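Local structure of coat protein (Papaya mosaic virus, 4DOX) at residues C67-S73 and F138-F143; R108-I113 and A151-P155; W115-D120 and G158-P163; F144-E148 and S162-R168. The protein forms the protein capsid of a flexible filamentous plant virus, many copies of it probably assembling around the viral RNA. One frame throughout, in Å; residues are numbered along the deposited sequence.

Contact 1: C67-S73 and F138-F143; sequences CYDNGSS and FAAFDF
Tyr68 lays CE1 over one face of the Phe141 ring, 3.5 Å from Phe141 CD2 and displaced toward the rim, with the two ring planes inclined at 37°. This aromatic cluster pins the C-terminal turn of helix 56-70, in the all-helical coat protein fold, to the loop that follows helix 111-118. With CG between backbone N and carbonyl carbon (chi1 58°), the Phe141 ring lies against Tyr68; its own CD1 lies over the centre of one face of the Phe143 ring. Phe143 in turn presents its edge to the helix backbone, with CE1 near Tyr68 N and Cys67 C. At the far end, Tyr68 OH reaches the edge of the Phe138 ring, and water 2 links the hydroxyl to Phe138 O.

Where the helix ends, Gly71 takes a positive phi and the chain turns toward Asp142, whose carboxylate receives Ser72 twice: the backbone N on OD2, through the syn lone pair, and the hydroxyl on OD1. Arg104 binds both Asp142 OD2 and Ser72 OG, so a positive charge from helix 103-108 closes the cluster and probably stabilises the carboxylate as an anion. Between the polar and aromatic ends, water 1 bridges the backbones, giving a proton to Cys67 O and accepting one from Asp142 N, each at 2.9 Å.

Contact 2: R108-I113 and A151-P155; sequences RYFAPI and AAMQP
Met153 reaches across Tyr109, its backbone setting CB over one face of the tyrosine ring, 4.2 Å from the centroid, in a CH-pi contact. CG, anti to the backbone N (chi1 171°), then runs on toward Ile113 CD1. The chain bends at chi3 (-39°) and brings CE back to the phenol, 3.5 Å from Tyr109 OH, while SD stands obliquely beside the Phe110 ring as a Met-aromatic contact. Tyr109 also meets the backbone of the loop: Met153 N lies above the ring and Ala151 O approaches CE1.

Further along, the terminal CD1 of Ile113 rests 3.4 Å from Pro155 N. Pro112 fits between Ala152 CB and the ring of Pro155, with its CG 3.3 Å from Met153 O. Gln154 folds back at chi2, and its NE2 donates to Ala152 O within the same loop.

A single direct hydrogen bond crosses here, from Met153 N to Tyr109 O at 2.6 Å, in the type I turn 108-111 that leads into helix 111-118. Side chain to side chain the contact is apolar, which implies that the loop is probably held against the start of the helix mainly by the packing of Tyr109, Met153, Pro112 and Ile113, with one backbone bond.

Contact 3: W115-D120 and G158-P163; sequences WNLRTD and GLTRSP. Unlike the reference sequence in segment 158-163: Thr160 (reference Ile).
Trp115 and Asn116, in the last turns of helix 111-118, hold the irregular segment 158-163 by hydrogen bonds from side chain to backbone, fastening the loop before helix 165-172 to this all-helical fold. The packed part is the indole. CG anti to the backbone N (chi1 180°) directs the ring at the loop, where NE1 donates to Arg161 O at 3.1 Å, 25° out of the ring plane. Pro163 CB packs 3.9 Å from Trp115 CH2 and Leu159 CD2 approaches CD1, while Thr119 OG1 lies over one face of the indole and bonds to Trp115 O. Asn116 uses both ends of its amide: OD1 accepts from Thr160 N, which stands above the carbonyl plane, and ND2 gives a straighter bond to Gly158 O at 166°.

The other side is more open. Thr160 and Asp120 are exposed, and water 4 joins Thr160 OG1 to Asn116 O and Thr119 O. Here the extended Arg161 side chain crosses Trp115 at about a right angle and lays one guanidinium face against Thr119 CG2. Its NH1 is shared by Ser162 O and Glu167 of helix 165-172. Asp120 is gripped side-on, one nitrogen to each oxygen: Arg161 NE meets OD2 at 2.9 Å and Arg161 NH2 meets OD1 at 3.0 Å.

Contact 4: F144-E148 and S162-R168; sequences FDGVE and SPTQEER
The backbones of Val147 and Pro163 stay 8.3 Å apart at their CA atoms, and those of Glu148 and Ser162 are nearly as distant, so the backbones do not pair and the contact between the 3-10 turn 144-146 and the start of helix 165-172 is made by side chains reaching from 144-148. That helix opens with a capping box: Thr164, at the N-cap, accepts from Glu167 N through OG1, and Glu167 OE1 accepts from Thr164 N in return. The reciprocal bonds hold the first turn of the helix.

Phe144 points its ring toward the helix start, CG anti to the backbone N (chi1 161°). Its rim meets Pro163, with Phe144 CZ 3.8 Å from Pro163 CB near the ring plane, and CE2 comes close to Arg168 CA. Glu148, extended beyond CG, passes Pro163 to reach Arg168 and makes a salt bridge at the exposed border of the contact. The arginine chain bends at chi3 (-91°), turning the guanidinium until it is nearly coplanar with the carboxylate, while NE makes a weak bond to Gln165 OE1, in the guanidinium plane. One nitrogen serves both carboxylate oxygens: Arg168 NH1 lies 2.6 Å from Glu148 OE2 and donates to Glu148 OE1 at 3.0 Å.

In the fold
Helix 111-118 ties the set together: contact 2 uses its start and contact 3 its end, their centres about 11 Å apart, with Pro155 packing on Asn116 between them. Contacts 3 and 4 are closer still, about 9 Å between centres; they share Ser162 and Pro163 and are joined by the salt bridge from Arg161 to Glu167. The centre of contact 1 is about 13 to 15 Å from the centres of the other three. It reaches contact 3 through the Asp69-Arg118 salt bridge and contact 4 through Phe141 on Val147. Arg108 to Asp145 similarly bridges contacts 2 and 4. Together they fasten the long loop between helices 111-118 and 165-172 to helix 56-70 and to both flanking helices.

Contact 1: C67-S73 and F138-F143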
loop_
_atom_site.group_PDB
_atom_site.type_symbol
_atom_site.label_atom_id
_atom_site.label_comp_id
_atom_site.label_asym_id
_atom_site.label_seq_id
_atom_site.Cartn_x
_atom_site.Cartn_y
_atom_site.Cartn_z
ATOM N N CYS A 67 8.126 5.400 -0.743
ATOM C CA CYS A 67 8.305 4.196 0.099
ATOM C C CYS A 67 8.884 3.017 -0.655
ATOM O O CYS A 67 9.637 2.207 -0.067
ATOM C CB CYS A 67 7.009 3.815 0.789
ATOM S SG CYS A 67 6.622 5.060 2.054
ATOM N N TYR A 68 8.574 2.951 -1.958
ATOM C CA TYR A 68 9.200 1.992 -2.868
ATOM C C TYR A 68 10.733 2.061 -2.809
ATOM O O TYR A 68 11.388 1.000 -2.858
ATOM C CB TYR A 68 8.694 2.198 -4.294
ATOM C CG TYR A 68 9.188 1.196 -5.317
ATOM C CD1 TYR A 68 8.435 0.051 -5.609
ATOM C CD2 TYR A 68 10.377 1.414 -6.017
ATOM C CE1 TYR A 68 8.856 -0.872 -6.577
ATOM C CE2 TYR A 68 10.825 0.519 -6.978
ATOM C CZ TYR A 68 10.074 -0.642 -7.279
ATOM O OH TYR A 68 10.530 -1.575 -8.249
ATOM N N ASP A 69 11.301 3.278 -2.676
ATOM C CA ASP A 69 12.784 3.447 -2.561
ATOM C C ASP A 69 13.255 3.369 -1.100
ATOM O O ASP A 69 14.228 2.684 -0.770
ATOM C CB ASP A 69 13.297 4.721 -3.278
ATOM C CG ASP A 69 12.999 4.710 -4.804
ATOM O OD1 ASP A 69 13.426 3.736 -5.484
ATOM O OD2 ASP A 69 12.311 5.654 -5.337
ATOM N N ASN A 70 12.515 4.038 -0.222
ATOM C CA ASN A 70 13.016 4.343 1.121
ATOM C C ASN A 70 12.504 3.475 2.282
ATOM O O ASN A 70 13.038 3.561 3.361
ATOM C CB ASN A 70 12.796 5.821 1.415
ATOM C CG ASN A 70 13.541 6.736 0.424
ATOM O OD1 ASN A 70 14.768 6.843 0.466
ATOM N ND2 ASN A 70 12.796 7.392 -0.464
ATOM N N GLY A 71 11.502 2.620 2.060
ATOM C CA GLY A 71 10.892 1.894 3.166
ATOM C C GLY A 71 9.567 2.509 3.576
ATOM O O GLY A 71 9.300 3.669 3.290
ATOM N N SER A 72 8.719 1.717 4.220
ATOM C CA SER A 72 7.352 2.130 4.590
ATOM C C SER A 72 7.141 1.837 6.081
ATOM O O SER A 72 6.027 1.761 6.571
ATOM C CB SER A 72 6.306 1.396 3.718
ATOM O OG SER A 72 6.341 -0.002 3.943
ATOM N N SER A 73 8.248 1.692 6.782
ATOM C CA SER A 73 8.267 1.395 8.197
ATOM C C SER A 73 7.763 2.562 9.013
ATOM O O SER A 73 7.805 3.702 8.567
ATOM C CB SER A 73 9.688 1.040 8.593
ATOM O OG SER A 73 9.866 1.387 9.925
ATOM N N PHE A 138 13.746 -6.206 -8.361
ATOM C CA PHE A 138 12.443 -5.580 -8.437
ATOM C C PHE A 138 11.543 -6.057 -7.326
ATOM O O PHE A 138 10.416 -5.632 -7.218
ATOM C CB PHE A 138 11.850 -5.771 -9.830
ATOM C CG PHE A 138 12.512 -4.929 -10.851
ATOM C CD1 PHE A 138 13.378 -5.474 -11.804
ATOM C CD2 PHE A 138 12.335 -3.556 -10.816
ATOM C CE1 PHE A 138 14.023 -4.649 -12.721
ATOM C CE2 PHE A 138 12.974 -2.736 -11.718
ATOM C CZ PHE A 138 13.815 -3.283 -12.679
ATOM N N ALA A 139 12.095 -6.924 -6.489
ATOM C CA ALA A 139 11.443 -7.448 -5.309
ATOM C C ALA A 139 11.868 -6.688 -4.043
ATOM O O ALA A 139 11.350 -6.933 -2.964
ATOM C CB ALA A 139 11.788 -8.888 -5.183
ATOM N N ALA A 140 12.825 -5.765 -4.180
ATOM C CA ALA A 140 13.495 -5.202 -2.969
ATOM C C ALA A 140 12.749 -3.989 -2.374
ATOM O O ALA A 140 13.354 -2.930 -2.111
ATOM C CB ALA A 140 14.991 -4.904 -3.219
ATOM N N PHE A 141 11.437 -4.138 -2.220
ATOM C CA PHE A 141 10.688 -3.181 -1.444
ATOM C C PHE A 141 9.879 -3.896 -0.406
ATOM O O PHE A 141 9.503 -5.079 -0.588
ATOM C CB PHE A 141 9.851 -2.206 -2.285
ATOM C CG PHE A 141 8.833 -2.839 -3.199
ATOM C CD1 PHE A 141 7.469 -2.617 -2.990
ATOM C CD2 PHE A 141 9.226 -3.573 -4.339
ATOM C CE1 PHE A 141 6.507 -3.198 -3.870
ATOM C CE2 PHE A 141 8.284 -4.128 -5.202
ATOM C CZ PHE A 141 6.931 -3.940 -4.978
ATOM N N ASP A 142 9.631 -3.199 0.704
ATOM C CA ASP A 142 9.058 -3.856 1.854
ATOM C C ASP A 142 7.555 -4.070 1.839
ATOM O O ASP A 142 7.008 -4.495 2.849
ATOM C CB ASP A 142 9.508 -3.201 3.160
ATOM C CG ASP A 142 8.948 -1.797 3.358
ATOM O OD1 ASP A 142 7.992 -1.391 2.660
ATOM O OD2 ASP A 142 9.466 -1.094 4.250
ATOM N N PHE A 143 6.878 -3.792 0.730
ATOM C CA PHE A 143 5.469 -4.160 0.611
ATOM C C PHE A 143 5.229 -4.861 -0.706
ATOM O O PHE A 143 4.155 -4.734 -1.326
ATOM C CB PHE A 143 4.549 -2.947 0.757
ATOM C CG PHE A 143 4.895 -1.809 -0.150
ATOM C CD1 PHE A 143 5.992 -0.977 0.137
ATOM C CD2 PHE A 143 4.113 -1.543 -1.286
ATOM C CE1 PHE A 143 6.310 0.128 -0.696
ATOM C CE2 PHE A 143 4.422 -0.452 -2.143
ATOM C CZ PHE A 143 5.528 0.388 -1.851
HETATM O O HOH W 1 10.579 -0.469 0.609
HETATM O O HOH W 2 9.282 -3.686 -8.537
HETATM O O HOH W 3 12.939 -0.306 -0.891
#

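Contact 2: R108-I113 and A151-P155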
loop_
_atom_site.group_PDB
_atom_site.type_symbol
_atom_site.label_atom_id
_atom_site.label_comp_id
_atom_site.label_asym_id
_atom_site.label_seq_id
_atom_site.Cartn_x
_atom_site.Cartn_y
_atom_site.Cartn_z
ATOM N N ARG A 108 1.012 -1.122 0.826
ATOM C CA ARG A 108 0.744 -2.462 0.394
ATOM C C ARG A 108 -0.496 -2.460 -0.471
ATOM O O ARG A 108 -0.573 -3.229 -1.428
ATOM C CB ARG A 108 0.531 -3.359 1.591
ATOM C CG ARG A 108 0.657 -4.807 1.239
ATOM C CD ARG A 108 0.505 -5.666 2.426
ATOM N NE ARG A 108 1.765 -5.852 3.128
ATOM C CZ ARG A 108 1.964 -5.559 4.405
ATOM N NH1 ARG A 108 0.968 -5.061 5.120
ATOM N NH2 ARG A 108 3.159 -5.753 4.951
ATOM N N TYR A 109 -1.445 -1.573 -0.139
ATOM C CA TYR A 109 -2.727 -1.464 -0.833
ATOM C C TYR A 109 -2.564 -0.998 -2.288
ATOM O O TYR A 109 -3.491 -1.202 -3.128
ATOM C CB TYR A 109 -3.672 -0.500 -0.078
ATOM C CG TYR A 109 -5.010 -0.286 -0.769
ATOM C CD1 TYR A 109 -5.952 -1.350 -0.913
ATOM C CD2 TYR A 109 -5.359 0.966 -1.264
ATOM C CE1 TYR A 109 -7.221 -1.164 -1.542
ATOM C CE2 TYR A 109 -6.625 1.176 -1.907
ATOM C CZ TYR A 109 -7.544 0.097 -2.042
ATOM O OH TYR A 109 -8.747 0.313 -2.681
ATOM N N PHE A 110 -1.413 -0.349 -2.559
ATOM C CA PHE A 110 -1.093 0.196 -3.865
ATOM C C PHE A 110 0.077 -0.536 -4.502
ATOM O O PHE A 110 0.541 -0.154 -5.563
ATOM C CB PHE A 110 -0.729 1.673 -3.739
ATOM C CG PHE A 110 -1.877 2.541 -3.281
ATOM C CD1 PHE A 110 -2.004 2.907 -1.939
ATOM C CD2 PHE A 110 -2.841 2.982 -4.200
ATOM C CE1 PHE A 110 -3.101 3.693 -1.506
ATOM C CE2 PHE A 110 -3.933 3.788 -3.772
ATOM C CZ PHE A 110 -4.055 4.154 -2.423
ATOM N N ALA A 111 0.560 -1.590 -3.854
ATOM C CA ALA A 111 1.685 -2.360 -4.393
ATOM C C ALA A 111 1.532 -2.661 -5.911
ATOM O O ALA A 111 2.480 -2.403 -6.669
ATOM C CB ALA A 111 1.959 -3.637 -3.590
ATOM N N PRO A 112 0.343 -3.160 -6.370
ATOM C CA PRO A 112 0.275 -3.541 -7.811
ATOM C C PRO A 112 0.459 -2.370 -8.777
ATOM O O PRO A 112 1.003 -2.548 -9.859
ATOM C CB PRO A 112 -1.116 -4.174 -7.955
ATOM C CG PRO A 112 -1.454 -4.605 -6.582
ATOM C CD PRO A 112 -0.883 -3.563 -5.659
ATOM N N ILE A 113 0.057 -1.171 -8.369
ATOM C CA ILE A 113 0.182 -0.011 -9.233
ATOM C C ILE A 113 1.669 0.395 -9.344
ATOM O O ILE A 113 2.156 0.713 -10.439
ATOM C CB ILE A 113 -0.592 1.170 -8.666
ATOM C CG1 ILE A 113 -2.043 0.812 -8.294
ATOM C CG2 ILE A 113 -0.546 2.312 -9.614
ATOM C CD1 ILE A 113 -2.833 0.186 -9.423
ATOM N N ALA A 151 -7.051 -7.973 -3.239
ATOM C CA ALA A 151 -7.772 -6.916 -2.513
ATOM C C ALA A 151 -7.011 -5.553 -2.584
ATOM O O ALA A 151 -7.611 -4.475 -2.423
ATOM C CB ALA A 151 -8.001 -7.344 -1.081
ATOM N N ALA A 152 -5.700 -5.610 -2.838
ATOM C CA ALA A 152 -4.926 -4.409 -3.095
ATOM C C ALA A 152 -5.471 -3.762 -4.357
ATOM O O ALA A 152 -6.079 -4.477 -5.173
ATOM C CB ALA A 152 -3.438 -4.757 -3.277
ATOM N N MET A 153 -5.258 -2.442 -4.522
ATOM C CA MET A 153 -5.738 -1.740 -5.710
ATOM C C MET A 153 -5.010 -2.263 -6.942
ATOM O O MET A 153 -3.797 -2.354 -6.953
ATOM C CB MET A 153 -5.629 -0.221 -5.569
ATOM C CG MET A 153 -5.912 0.513 -6.886
ATOM S SD MET A 153 -6.399 2.257 -6.770
ATOM C CE MET A 153 -7.443 2.192 -5.321
ATOM N N GLN A 154 -5.769 -2.636 -7.969
ATOM C CA GLN A 154 -5.218 -3.242 -9.207
ATOM C C GLN A 154 -4.950 -2.269 -10.375
ATOM O O GLN A 154 -5.683 -1.296 -10.572
ATOM C CB GLN A 154 -6.141 -4.386 -9.680
ATOM C CG GLN A 154 -6.380 -5.482 -8.593
ATOM C CD GLN A 154 -5.111 -6.231 -8.233
ATOM O OE1 GLN A 154 -4.277 -6.514 -9.107
ATOM N NE2 GLN A 154 -4.936 -6.537 -6.950
ATOM N N PRO A 155 -3.881 -2.532 -11.156
ATOM C CA PRO A 155 -3.744 -1.708 -12.344
ATOM C C PRO A 155 -4.923 -1.935 -13.308
ATOM O O PRO A 155 -5.546 -3.002 -13.318
ATOM C CB PRO A 155 -2.414 -2.162 -12.965
ATOM C CG PRO A 155 -1.895 -3.205 -12.089
ATOM C CD PRO A 155 -3.024 -3.714 -11.253
#

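Contact 3: W115-D120 and G158-P163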
loop_
_atom_site.group_PDB
_atom_site.type_symbol
_atom_site.label_atom_id
_atom_site.label_comp_id
_atom_site.label_asym_id
_atom_site.label_seq_id
_atom_site.Cartn_x
_atom_site.Cartn_y
_atom_site.Cartn_z
ATOM N N TRP A 115 4.214 -1.472 -8.720
ATOM C CA TRP A 115 4.795 -2.555 -9.514
ATOM C C TRP A 115 4.735 -2.217 -11.013
ATOM O O TRP A 115 5.753 -2.246 -11.694
ATOM C CB TRP A 115 4.077 -3.857 -9.239
ATOM C CG TRP A 115 4.604 -5.021 -10.020
ATOM C CD1 TRP A 115 4.093 -5.522 -11.198
ATOM C CD2 TRP A 115 5.698 -5.878 -9.668
ATOM N NE1 TRP A 115 4.813 -6.617 -11.603
ATOM C CE2 TRP A 115 5.809 -6.858 -10.691
ATOM C CE3 TRP A 115 6.613 -5.905 -8.594
ATOM C CZ2 TRP A 115 6.794 -7.873 -10.670
ATOM C CZ3 TRP A 115 7.609 -6.906 -8.574
ATOM C CH2 TRP A 115 7.674 -7.884 -9.609
ATOM N N ASN A 116 3.564 -1.859 -11.527
ATOM C CA ASN A 116 3.480 -1.566 -12.957
ATOM C C ASN A 116 4.291 -0.357 -13.324
ATOM O O ASN A 116 4.794 -0.253 -14.433
ATOM C CB ASN A 116 2.034 -1.339 -13.401
ATOM C CG ASN A 116 1.328 -2.623 -13.779
ATOM O OD1 ASN A 116 1.606 -3.705 -13.209
ATOM N ND2 ASN A 116 0.405 -2.519 -14.737
ATOM N N LEU A 117 4.422 0.565 -12.382
ATOM C CA LEU A 117 5.113 1.808 -12.673
ATOM C C LEU A 117 6.643 1.707 -12.699
ATOM O O LEU A 117 7.292 2.399 -13.486
ATOM C CB LEU A 117 4.657 2.897 -11.712
ATOM C CG LEU A 117 3.259 3.365 -12.090
ATOM C CD1 LEU A 117 2.672 4.149 -10.945
ATOM C CD2 LEU A 117 3.351 4.201 -13.333
ATOM N N ARG A 118 7.209 0.836 -11.864
ATOM C CA ARG A 118 8.645 0.792 -11.685
ATOM C C ARG A 118 9.300 -0.500 -12.182
ATOM O O ARG A 118 10.464 -0.457 -12.601
ATOM C CB ARG A 118 8.990 1.017 -10.220
ATOM C CG ARG A 118 8.385 2.289 -9.603
ATOM C CD ARG A 118 9.290 3.454 -9.736
ATOM N NE ARG A 118 10.661 3.136 -9.311
ATOM C CZ ARG A 118 11.292 3.700 -8.280
ATOM N NH1 ARG A 118 10.689 4.635 -7.532
ATOM N NH2 ARG A 118 12.544 3.325 -7.993
ATOM N N THR A 119 8.588 -1.627 -12.139
ATOM C CA THR A 119 9.156 -2.919 -12.531
ATOM C C THR A 119 9.682 -2.954 -13.994
ATOM O O THR A 119 9.007 -2.470 -14.916
ATOM C CB THR A 119 8.149 -4.018 -12.304
ATOM O OG1 THR A 119 7.764 -3.981 -10.935
ATOM C CG2 THR A 119 8.708 -5.391 -12.648
ATOM N N ASP A 120 10.894 -3.510 -14.165
ATOM C CA ASP A 120 11.689 -3.484 -15.422
ATOM C C ASP A 120 11.944 -2.069 -16.003
ATOM O O ASP A 120 12.362 -1.948 -17.161
ATOM C CB ASP A 120 11.118 -4.440 -16.503
ATOM C CG ASP A 120 10.920 -5.871 -15.999
ATOM O OD1 ASP A 120 11.655 -6.324 -15.097
ATOM O OD2 ASP A 120 10.019 -6.557 -16.525
ATOM N N GLY A 158 -4.373 -5.126 -15.454
ATOM C CA GLY A 158 -3.653 -6.175 -14.763
ATOM C C GLY A 158 -2.160 -5.883 -14.771
ATOM O O GLY A 158 -1.673 -4.931 -15.456
ATOM N N LEU A 159 -1.436 -6.702 -14.012
ATOM C CA LEU A 159 0.007 -6.590 -13.920
ATOM C C LEU A 159 0.708 -6.638 -15.275
ATOM O O LEU A 159 0.242 -7.319 -16.195
ATOM C CB LEU A 159 0.532 -7.710 -13.039
ATOM C CG LEU A 159 -0.051 -7.755 -11.637
ATOM C CD1 LEU A 159 0.605 -8.911 -10.857
ATOM C CD2 LEU A 159 0.058 -6.367 -10.879
ATOM N N THR A 160 1.840 -5.934 -15.394
ATOM C CA THR A 160 2.628 -5.938 -16.645
ATOM C C THR A 160 3.353 -7.251 -16.835
ATOM O O THR A 160 3.726 -7.603 -17.950
ATOM C CB THR A 160 3.685 -4.878 -16.664
ATOM O OG1 THR A 160 4.380 -4.952 -15.427
ATOM C CG2 THR A 160 3.045 -3.525 -16.783
ATOM N N ARG A 161 3.621 -7.912 -15.710
ATOM C CA ARG A 161 3.996 -9.332 -15.635
ATOM C C ARG A 161 3.756 -9.775 -14.179
ATOM O O ARG A 161 3.540 -8.927 -13.287
ATOM C CB ARG A 161 5.438 -9.594 -16.095
ATOM C CG ARG A 161 6.501 -8.991 -15.211
ATOM C CD ARG A 161 7.905 -9.457 -15.609
ATOM N NE ARG A 161 8.989 -8.744 -14.915
ATOM C CZ ARG A 161 9.440 -9.025 -13.686
ATOM N NH1 ARG A 161 8.901 -10.016 -12.957
ATOM N NH2 ARG A 161 10.443 -8.313 -13.185
ATOM N N SER A 162 3.745 -11.083 -13.948
ATOM C CA SER A 162 3.839 -11.610 -12.594
ATOM C C SER A 162 5.248 -11.486 -12.071
ATOM O O SER A 162 6.202 -11.380 -12.867
ATOM C CB SER A 162 3.429 -13.076 -12.574
ATOM O OG SER A 162 2.067 -13.113 -12.191
ATOM N N PRO A 163 5.406 -11.510 -10.737
ATOM C CA PRO A 163 6.770 -11.675 -10.232
ATOM C C PRO A 163 7.325 -13.040 -10.640
ATOM O O PRO A 163 6.553 -13.949 -10.877
ATOM C CB PRO A 163 6.619 -11.569 -8.714
ATOM C CG PRO A 163 5.275 -11.168 -8.453
ATOM C CD PRO A 163 4.465 -11.096 -9.692
HETATM O O HOH W 4 6.270 -2.278 -15.430
#

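Contact 4: F144-E148 and S162-R168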
loop_
_atom_site.group_PDB
_atom_site.type_symbol
_atom_site.label_atom_id
_atom_site.label_comp_id
_atom_site.label_asym_id
_atom_site.label_seq_id
_atom_site.Cartn_x
_atom_site.Cartn_y
_atom_site.Cartn_z
ATOM N N PHE A 144 6.250 -5.584 -1.140
ATOM C CA PHE A 144 6.166 -6.377 -2.322
ATOM C C PHE A 144 5.030 -7.377 -2.171
ATOM O O PHE A 144 4.398 -7.741 -3.184
ATOM C CB PHE A 144 7.501 -7.068 -2.525
ATOM C CG PHE A 144 7.460 -8.273 -3.438
ATOM C CD1 PHE A 144 7.556 -8.123 -4.838
ATOM C CD2 PHE A 144 7.369 -9.564 -2.908
ATOM C CE1 PHE A 144 7.548 -9.229 -5.686
ATOM C CE2 PHE A 144 7.352 -10.684 -3.748
ATOM C CZ PHE A 144 7.442 -10.521 -5.135
ATOM N N ASP A 145 4.748 -7.814 -0.931
ATOM C CA ASP A 145 3.723 -8.855 -0.686
ATOM C C ASP A 145 2.343 -8.393 -1.041
ATOM O O ASP A 145 1.390 -9.169 -0.947
ATOM C CB ASP A 145 3.686 -9.360 0.783
ATOM C CG ASP A 145 3.776 -8.231 1.834
ATOM O OD1 ASP A 145 4.126 -8.598 2.988
ATOM O OD2 ASP A 145 3.536 -7.010 1.529
ATOM N N GLY A 146 2.241 -7.123 -1.419
ATOM C CA GLY A 146 0.975 -6.530 -1.812
ATOM C C GLY A 146 0.715 -6.719 -3.291
ATOM O O GLY A 146 -0.446 -6.606 -3.730
ATOM N N VAL A 147 1.775 -7.012 -4.061
ATOM C CA VAL A 147 1.668 -7.034 -5.538
ATOM C C VAL A 147 0.629 -8.038 -6.072
ATOM O O VAL A 147 -0.162 -7.733 -6.994
ATOM C CB VAL A 147 3.012 -7.269 -6.228
ATOM C CG1 VAL A 147 2.816 -7.538 -7.714
ATOM C CG2 VAL A 147 3.947 -6.062 -6.041
ATOM N N GLU A 148 0.633 -9.229 -5.477
ATOM C CA GLU A 148 -0.274 -10.265 -5.908
ATOM C C GLU A 148 -1.468 -10.393 -4.983
ATOM O O GLU A 148 -2.160 -11.396 -5.035
ATOM C CB GLU A 148 0.459 -11.600 -6.075
ATOM C CG GLU A 148 1.537 -11.580 -7.174
ATOM C CD GLU A 148 2.291 -12.933 -7.357
ATOM O OE1 GLU A 148 2.968 -13.441 -6.419
ATOM O OE2 GLU A 148 2.237 -13.475 -8.483
ATOM N N SER A 162 3.745 -11.083 -13.948
ATOM C CA SER A 162 3.839 -11.610 -12.594
ATOM C C SER A 162 5.248 -11.486 -12.071
ATOM O O SER A 162 6.202 -11.380 -12.867
ATOM C CB SER A 162 3.429 -13.076 -12.574
ATOM O OG SER A 162 2.067 -13.113 -12.191
ATOM N N PRO A 163 5.406 -11.510 -10.737
ATOM C CA PRO A 163 6.770 -11.675 -10.232
ATOM C C PRO A 163 7.325 -13.040 -10.640
ATOM O O PRO A 163 6.553 -13.949 -10.877
ATOM C CB PRO A 163 6.619 -11.569 -8.714
ATOM C CG PRO A 163 5.275 -11.168 -8.453
ATOM C CD PRO A 163 4.465 -11.096 -9.692
ATOM N N THR A 164 8.650 -13.174 -10.752
ATOM C CA THR A 164 9.281 -14.493 -10.926
ATOM C C THR A 164 9.379 -15.160 -9.570
ATOM O O THR A 164 9.415 -14.475 -8.548
ATOM C CB THR A 164 10.673 -14.374 -11.533
ATOM O OG1 THR A 164 11.529 -13.689 -10.621
ATOM C CG2 THR A 164 10.617 -13.577 -12.835
ATOM N N GLN A 165 9.402 -16.488 -9.553
ATOM C CA GLN A 165 9.598 -17.262 -8.310
ATOM C C GLN A 165 10.880 -16.789 -7.575
ATOM O O GLN A 165 10.880 -16.693 -6.347
ATOM C CB GLN A 165 9.609 -18.783 -8.610
ATOM C CG GLN A 165 9.630 -19.748 -7.398
ATOM C CD GLN A 165 8.399 -19.659 -6.461
ATOM O OE1 GLN A 165 7.340 -19.120 -6.809
ATOM N NE2 GLN A 165 8.553 -20.194 -5.254
ATOM N N GLU A 166 11.940 -16.459 -8.320
ATOM C CA GLU A 166 13.146 -15.895 -7.722
ATOM C C GLU A 166 12.853 -14.595 -6.959
ATOM O O GLU A 166 13.298 -14.412 -5.828
ATOM C CB GLU A 166 14.256 -15.672 -8.752
ATOM C CG GLU A 166 15.525 -15.168 -8.101
ATOM C CD GLU A 166 16.589 -14.709 -9.079
ATOM O OE1 GLU A 166 16.294 -14.673 -10.293
ATOM O OE2 GLU A 166 17.724 -14.385 -8.632
ATOM N N GLU A 167 12.109 -13.691 -7.584
ATOM C CA GLU A 167 11.634 -12.485 -6.902
ATOM C C GLU A 167 10.813 -12.803 -5.655
ATOM O O GLU A 167 11.089 -12.227 -4.598
ATOM C CB GLU A 167 10.896 -11.545 -7.855
ATOM C CG GLU A 167 11.838 -10.839 -8.816
ATOM C CD GLU A 167 11.136 -10.260 -10.033
ATOM O OE1 GLU A 167 10.014 -10.698 -10.365
ATOM O OE2 GLU A 167 11.714 -9.378 -10.687
ATOM N N ARG A 168 9.836 -13.716 -5.755
ATOM C CA ARG A 168 8.987 -14.071 -4.589
ATOM C C ARG A 168 9.868 -14.570 -3.456
ATOM O O ARG A 168 9.760 -14.092 -2.331
ATOM C CB ARG A 168 7.876 -15.098 -4.919
ATOM C CG ARG A 168 6.752 -14.536 -5.836
ATOM C CD ARG A 168 5.441 -15.373 -5.927
ATOM N NE ARG A 168 5.546 -16.313 -7.034
ATOM C CZ ARG A 168 5.052 -16.138 -8.255
ATOM N NH1 ARG A 168 4.342 -15.053 -8.563
ATOM N NH2 ARG A 168 5.257 -17.081 -9.169
#